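Local coordinates for amidohydrolase (Brucella melitensis biovar Abortus, PDB 4F0L), which probably acts as a metal-dependent deaminase of the amidohydrolase family, and carries an iron(III) ion in its metal site, at residues A151-L163 / R200-G212. Numbering follows the deposited sequence.
Sequences AAAATTAGMGLTL and RKTLEGFEGAVLG
F206 and L161 meet where two successive helix-to-strand connections of the amidohydrolase TIM barrel pack together, their strands running parallel. The F206 ring enters the angle between helix 145-157 and strand 160-167; with CG anti to the backbone N (chi1 -166°) the ring rim comes up against A151, A154 and T155 of the helix and M159 O beyond it. A154 CB lies in the ring plane at the edge, 3.7 Å from F206 CZ, and M159 O also meets that edge. From an oblique direction, L161 CB comes within 3.7 Å of F206 CZ, the two side chains crossing at about a right angle. T155 OG1 passes F206 CE2 at 3.3 Å, but its hydrogen bond goes back to A151 O; T155 N binds that oxygen from the opposite face of the carbonyl plane, so two donors grip it. L203 spreads its methyls over the neighbouring apolar patch: CD2 touches A151 CB and L161 CD2, while CD1 reaches L163 CD2.

Strand pairing sets T162 beside V210 and L163 beside L211. T162 and V210 side chains point the same way on one face, where T162 OG1 bonds M380 O and R124 NH1. Three backbone bonds fix this register: V210 N to L161 O, L163 N to V210 O at 2.8 Å, and G212 N to L163 O at 3.0 Å. Where the two strands begin, one water accepts from L161 N (3.1 Å) and donates to E207 O (3.0 Å).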
ATOM      1  N   ALA B 151      -7.584  23.033 -16.604  1.00 16.33           N
ATOM      2  CA  ALA B 151      -6.406  23.748 -17.013  1.00 16.77           C
ATOM      3  C   ALA B 151      -6.005  24.860 -16.023  1.00 17.01           C
ATOM      4  O   ALA B 151      -4.814  25.030 -15.759  1.00 16.55           O
ATOM      5  CB  ALA B 151      -6.559  24.285 -18.415  1.00 17.41           C
ATOM      6  N   ALA B 152      -6.977  25.578 -15.469  1.00 17.30           N
ATOM      7  CA  ALA B 152      -6.701  26.571 -14.446  1.00 17.74           C
ATOM      8  C   ALA B 152      -6.098  25.925 -13.213  1.00 17.52           C
ATOM      9  O   ALA B 152      -5.133  26.478 -12.635  1.00 16.93           O
ATOM     10  CB  ALA B 152      -7.949  27.373 -14.066  1.00 19.12           C
ATOM     11  N   ALA B 153      -6.655  24.772 -12.799  1.00 16.68           N
ATOM     12  CA  ALA B 153      -6.136  24.042 -11.645  1.00 16.00           C
ATOM     13  C   ALA B 153      -4.682  23.578 -11.899  1.00 15.62           C
ATOM     14  O   ALA B 153      -3.779  23.831 -11.090  1.00 15.40           O
ATOM     15  CB  ALA B 153      -7.043  22.848 -11.316  1.00 15.28           C
ATOM     16  N   ALA B 154      -4.444  22.961 -13.045  1.00 14.85           N
ATOM     17  CA  ALA B 154      -3.090  22.542 -13.392  1.00 14.74           C
ATOM     18  C   ALA B 154      -2.100  23.728 -13.417  1.00 15.75           C
ATOM     19  O   ALA B 154      -0.962  23.604 -12.922  1.00 15.36           O
ATOM     20  CB  ALA B 154      -3.075  21.805 -14.741  1.00 14.65           C
ATOM     21  N   THR B 155      -2.528  24.870 -13.981  1.00 16.53           N
ATOM     22  CA  THR B 155      -1.702  26.059 -14.042  1.00 17.30           C
ATOM     23  C   THR B 155      -1.345  26.560 -12.653  1.00 17.05           C
ATOM     24  O   THR B 155      -0.173  26.850 -12.364  1.00 17.09           O
ATOM     25  CB  THR B 155      -2.379  27.197 -14.833  1.00 18.82           C
ATOM     26  OG1 THR B 155      -2.613  26.744 -16.160  1.00 19.44           O
ATOM     27  CG2 THR B 155      -1.484  28.475 -14.870  1.00 19.58           C
ATOM     28  N   THR B 156      -2.336  26.624 -11.778  1.00 16.28           N
ATOM     29  CA  THR B 156      -2.093  27.094 -10.425  1.00 16.57           C
ATOM     30  C   THR B 156      -1.139  26.138  -9.710  1.00 15.58           C
ATOM     31  O   THR B 156      -0.243  26.579  -8.972  1.00 14.57           O
ATOM     32  CB  THR B 156      -3.402  27.196  -9.604  1.00 16.96           C
ATOM     33  OG1 THR B 156      -4.298  28.083 -10.247  1.00 17.71           O
ATOM     34  CG2 THR B 156      -3.139  27.655  -8.153  1.00 17.30           C
ATOM     35  N   ALA B 157      -1.345  24.839  -9.930  1.00 14.51           N
ATOM     36  CA  ALA B 157      -0.503  23.806  -9.282  1.00 14.86           C
ATOM     37  C   ALA B 157       0.930  23.785  -9.810  1.00 14.90           C
ATOM     38  O   ALA B 157       1.868  23.365  -9.109  1.00 14.96           O
ATOM     39  CB  ALA B 157      -1.135  22.423  -9.437  1.00 14.07           C
ATOM     40  N   GLY B 158       1.081  24.234 -11.052  1.00 15.23           N
ATOM     41  CA  GLY B 158       2.329  24.098 -11.804  1.00 15.64           C
ATOM     42  C   GLY B 158       2.497  22.673 -12.314  1.00 14.79           C
ATOM     43  O   GLY B 158       3.598  22.246 -12.569  1.00 15.50           O
ATOM     44  N   MET B 159       1.395  21.945 -12.443  1.00 14.38           N
ATOM     45  CA  MET B 159       1.389  20.551 -12.895  1.00 13.67           C
ATOM     46  C   MET B 159       1.323  20.494 -14.432  1.00 13.66           C
ATOM     47  O   MET B 159       0.574  21.264 -15.049  1.00 13.62           O
ATOM     48  CB  MET B 159       0.158  19.848 -12.314  1.00 13.53           C
ATOM     49  CG  MET B 159      -0.155  18.495 -12.928  1.00 13.35           C
ATOM     50  SD  MET B 159       1.139  17.289 -12.573  1.00 13.20           S
ATOM     51  CE  MET B 159       0.441  16.614 -11.063  1.00 12.48           C
ATOM     52  N   GLY B 160       2.124  19.607 -15.045  1.00 13.84           N
ATOM     53  CA  GLY B 160       2.086  19.427 -16.514  1.00 14.25           C
ATOM     54  C   GLY B 160       0.758  18.791 -16.865  1.00 14.15           C
ATOM     55  O   GLY B 160       0.237  18.029 -16.080  1.00 13.81           O
ATOM     56  N   LEU B 161       0.199  19.124 -18.021  1.00 14.47           N
ATOM     57  CA  LEU B 161      -1.144  18.639 -18.395  1.00 14.11           C
ATOM     58  C   LEU B 161      -1.175  18.065 -19.813  1.00 14.42           C
ATOM     59  O   LEU B 161      -0.869  18.752 -20.784  1.00 14.87           O
ATOM     60  CB  LEU B 161      -2.160  19.791 -18.300  1.00 14.08           C
ATOM     61  CG  LEU B 161      -3.625  19.478 -18.682  1.00 14.02           C
ATOM     62  CD1 LEU B 161      -4.216  18.357 -17.829  1.00 13.04           C
ATOM     63  CD2 LEU B 161      -4.464  20.760 -18.550  1.00 14.23           C
ATOM     64  N   THR B 162      -1.531  16.803 -19.906  1.00 13.73           N
ATOM     65  CA  THR B 162      -2.059  16.247 -21.113  1.00 14.18           C
ATOM     66  C   THR B 162      -3.550  16.080 -20.916  1.00 13.90           C
ATOM     67  O   THR B 162      -4.012  15.195 -20.191  1.00 14.50           O
ATOM     68  CB  THR B 162      -1.379  14.919 -21.466  1.00 13.87           C
ATOM     69  OG1 THR B 162       0.008  15.161 -21.711  1.00 13.88           O
ATOM     70  CG2 THR B 162      -2.026  14.289 -22.668  1.00 13.76           C
ATOM     71  N   LEU B 163      -4.313  16.929 -21.568  1.00 14.22           N
ATOM     72  CA  LEU B 163      -5.751  16.975 -21.385  1.00 14.38           C
ATOM     73  C   LEU B 163      -6.406  16.102 -22.432  1.00 15.16           C
ATOM     74  O   LEU B 163      -6.105  16.220 -23.620  1.00 15.81           O
ATOM     75  CB  LEU B 163      -6.256  18.409 -21.493  1.00 14.74           C
ATOM     76  CG  LEU B 163      -7.754  18.682 -21.396  1.00 14.21           C
ATOM     77  CD1 LEU B 163      -8.256  18.403 -19.976  1.00 13.10           C
ATOM     78  CD2 LEU B 163      -7.987  20.135 -21.799  1.00 14.70           C
ATOM     79  N   ARG B 200      -8.431  23.710 -27.060  1.00 23.43           N
ATOM     80  CA  ARG B 200      -7.223  24.191 -27.753  1.00 25.00           C
ATOM     81  C   ARG B 200      -6.956  25.684 -27.474  1.00 25.59           C
ATOM     82  O   ARG B 200      -5.831  26.075 -27.191  1.00 25.16           O
ATOM     83  CB  ARG B 200      -7.308  23.940 -29.263  1.00 26.03           C
ATOM     84  CG  ARG B 200      -6.005  24.208 -30.005  1.00 28.58           C
ATOM     85  CD  ARG B 200      -6.219  24.338 -31.505  1.00 30.54           C
ATOM     86  NE  ARG B 200      -7.197  25.362 -31.841  1.00 32.54           N
ATOM     87  CZ  ARG B 200      -6.997  26.686 -31.735  1.00 35.94           C
ATOM     88  NH1 ARG B 200      -5.851  27.193 -31.274  1.00 36.78           N
ATOM     89  NH2 ARG B 200      -7.964  27.533 -32.096  1.00 36.80           N
ATOM     90  N   LYS B 201      -7.981  26.515 -27.575  1.00 26.44           N
ATOM     91  CA  LYS B 201      -7.820  27.930 -27.291  1.00 27.27           C
ATOM     92  C   LYS B 201      -7.390  28.152 -25.860  1.00 26.00           C
ATOM     93  O   LYS B 201      -6.477  28.901 -25.600  1.00 26.45           O
ATOM     94  CB  LYS B 201      -9.111  28.704 -27.558  1.00 29.06           C
ATOM     95  CG  LYS B 201      -9.427  28.821 -29.024  1.00 31.83           C
ATOM     96  CD  LYS B 201     -10.846  29.349 -29.253  1.00 33.87           C
ATOM     97  CE  LYS B 201     -11.144  29.453 -30.736  1.00 35.60           C
ATOM     98  NZ  LYS B 201     -12.587  29.300 -31.054  1.00 36.34           N
ATOM     99  N   THR B 202      -8.042  27.487 -24.925  1.00 25.44           N
ATOM    100  CA  THR B 202      -7.666  27.592 -23.523  1.00 24.90           C
ATOM    101  C   THR B 202      -6.218  27.199 -23.246  1.00 24.73           C
ATOM    102  O   THR B 202      -5.557  27.826 -22.420  1.00 24.64           O
ATOM    103  CB  THR B 202      -8.601  26.727 -22.677  1.00 24.76           C
ATOM    104  OG1 THR B 202      -9.901  27.326 -22.710  1.00 25.80           O
ATOM    105  CG2 THR B 202      -8.127  26.621 -21.265  1.00 24.40           C
ATOM    106  N   LEU B 203      -5.732  26.153 -23.913  1.00 23.95           N
ATOM    107  CA  LEU B 203      -4.373  25.668 -23.687  1.00 23.77           C
ATOM    108  C   LEU B 203      -3.276  26.486 -24.394  1.00 25.12           C
ATOM    109  O   LEU B 203      -2.100  26.232 -24.212  1.00 23.83           O
ATOM    110  CB  LEU B 203      -4.278  24.206 -24.079  1.00 23.50           C
ATOM    111  CG  LEU B 203      -5.043  23.258 -23.143  1.00 21.93           C
ATOM    112  CD1 LEU B 203      -4.922  21.823 -23.651  1.00 20.99           C
ATOM    113  CD2 LEU B 203      -4.557  23.333 -21.712  1.00 20.94           C
ATOM    114  N   GLU B 204      -3.659  27.482 -25.183  1.00 26.79           N
ATOM    115  CA  GLU B 204      -2.673  28.387 -25.766  1.00 29.22           C
ATOM    116  C   GLU B 204      -1.932  29.069 -24.646  1.00 28.73           C
ATOM    117  O   GLU B 204      -2.538  29.592 -23.734  1.00 30.21           O
ATOM    118  CB  GLU B 204      -3.341  29.439 -26.664  1.00 31.76           C
ATOM    119  CG  GLU B 204      -3.646  28.885 -28.041  1.00 33.84           C
ATOM    120  CD  GLU B 204      -4.435  29.839 -28.914  1.00 36.85           C
ATOM    121  OE1 GLU B 204      -4.686  30.990 -28.500  1.00 37.51           O
ATOM    122  OE2 GLU B 204      -4.793  29.424 -30.029  1.00 39.42           O
ATOM    123  N   GLY B 205      -0.620  29.062 -24.704  1.00 28.96           N
ATOM    124  CA  GLY B 205       0.153  29.612 -23.603  1.00 29.28           C
ATOM    125  C   GLY B 205       0.297  28.704 -22.388  1.00 27.20           C
ATOM    126  O   GLY B 205       0.992  29.060 -21.445  1.00 28.00           O
ATOM    127  N   PHE B 206      -0.345  27.545 -22.374  1.00 25.29           N
ATOM    128  CA  PHE B 206      -0.082  26.557 -21.318  1.00 23.43           C
ATOM    129  C   PHE B 206       1.175  25.803 -21.765  1.00 23.07           C
ATOM    130  O   PHE B 206       1.083  24.850 -22.546  1.00 21.86           O
ATOM    131  CB  PHE B 206      -1.259  25.589 -21.135  1.00 22.44           C
ATOM    132  CG  PHE B 206      -1.191  24.767 -19.849  1.00 21.61           C
ATOM    133  CD1 PHE B 206      -0.050  24.056 -19.509  1.00 21.36           C
ATOM    134  CD2 PHE B 206      -2.257  24.737 -18.969  1.00 21.16           C
ATOM    135  CE1 PHE B 206       0.017  23.312 -18.340  1.00 20.74           C
ATOM    136  CE2 PHE B 206      -2.217  23.963 -17.804  1.00 20.84           C
ATOM    137  CZ  PHE B 206      -1.075  23.267 -17.479  1.00 20.09           C
ATOM    138  N   GLU B 207       2.345  26.250 -21.316  1.00 23.04           N
ATOM    139  CA  GLU B 207       3.592  25.605 -21.742  1.00 24.06           C
ATOM    140  C   GLU B 207       3.627  24.085 -21.525  1.00 21.50           C
ATOM    141  O   GLU B 207       3.348  23.603 -20.421  1.00 18.87           O
ATOM    142  CB  GLU B 207       4.777  26.213 -21.014  1.00 27.52           C
ATOM    143  CG  GLU B 207       5.482  27.329 -21.745  1.00 32.45           C
ATOM    144  CD  GLU B 207       6.971  27.250 -21.480  1.00 36.55           C
ATOM    145  OE1 GLU B 207       7.775  27.148 -22.443  1.00 42.15           O
ATOM    146  OE2 GLU B 207       7.337  27.238 -20.288  1.00 40.39           O
ATOM    147  N   GLY B 208       4.017  23.340 -22.563  1.00 20.18           N
ATOM    148  CA  GLY B 208       4.122  21.879 -22.487  1.00 19.28           C
ATOM    149  C   GLY B 208       2.826  21.072 -22.564  1.00 18.33           C
ATOM    150  O   GLY B 208       2.862  19.827 -22.538  1.00 17.15           O
ATOM    151  N   ALA B 209       1.685  21.758 -22.642  1.00 18.13           N
ATOM    152  CA  ALA B 209       0.403  21.086 -22.601  1.00 17.02           C
ATOM    153  C   ALA B 209       0.279  20.264 -23.844  1.00 17.25           C
ATOM    154  O   ALA B 209       0.772  20.654 -24.912  1.00 17.49           O
ATOM    155  CB  ALA B 209      -0.753  22.067 -22.516  1.00 17.71           C
ATOM    156  N   VAL B 210      -0.416  19.140 -23.708  1.00 15.94           N
ATOM    157  CA  VAL B 210      -0.783  18.328 -24.835  1.00 15.83           C
ATOM    158  C   VAL B 210      -2.297  18.146 -24.819  1.00 15.69           C
ATOM    159  O   VAL B 210      -2.889  18.002 -23.746  1.00 14.82           O
ATOM    160  CB  VAL B 210      -0.050  16.968 -24.790  1.00 15.47           C
ATOM    161  CG1 VAL B 210      -0.538  16.070 -25.935  1.00 15.51           C
ATOM    162  CG2 VAL B 210       1.469  17.179 -24.913  1.00 15.71           C
ATOM    163  N   LEU B 211      -2.928  18.196 -25.990  1.00 16.33           N
ATOM    164  CA  LEU B 211      -4.389  17.976 -26.102  1.00 17.29           C
ATOM    165  C   LEU B 211      -4.623  16.762 -26.973  1.00 17.60           C
ATOM    166  O   LEU B 211      -4.268  16.775 -28.170  1.00 18.64           O
ATOM    167  CB  LEU B 211      -5.106  19.196 -26.702  1.00 18.23           C
ATOM    168  CG  LEU B 211      -6.631  19.130 -26.938  1.00 18.67           C
ATOM    169  CD1 LEU B 211      -7.356  18.945 -25.610  1.00 17.66           C
ATOM    170  CD2 LEU B 211      -7.153  20.367 -27.674  1.00 19.57           C
ATOM    171  N   GLY B 212      -5.202  15.707 -26.384  1.00 16.69           N
ATOM    172  CA  GLY B 212      -5.587  14.526 -27.139  1.00 17.10           C
ATOM    173  C   GLY B 212      -7.093  14.291 -27.033  1.00 17.30           C
ATOM    174  O   GLY B 212      -7.834  15.216 -26.695  1.00 18.62           O
TER
HETATM  175  O   HOH W   1       2.160  21.025 -19.438  1.00 13.10           O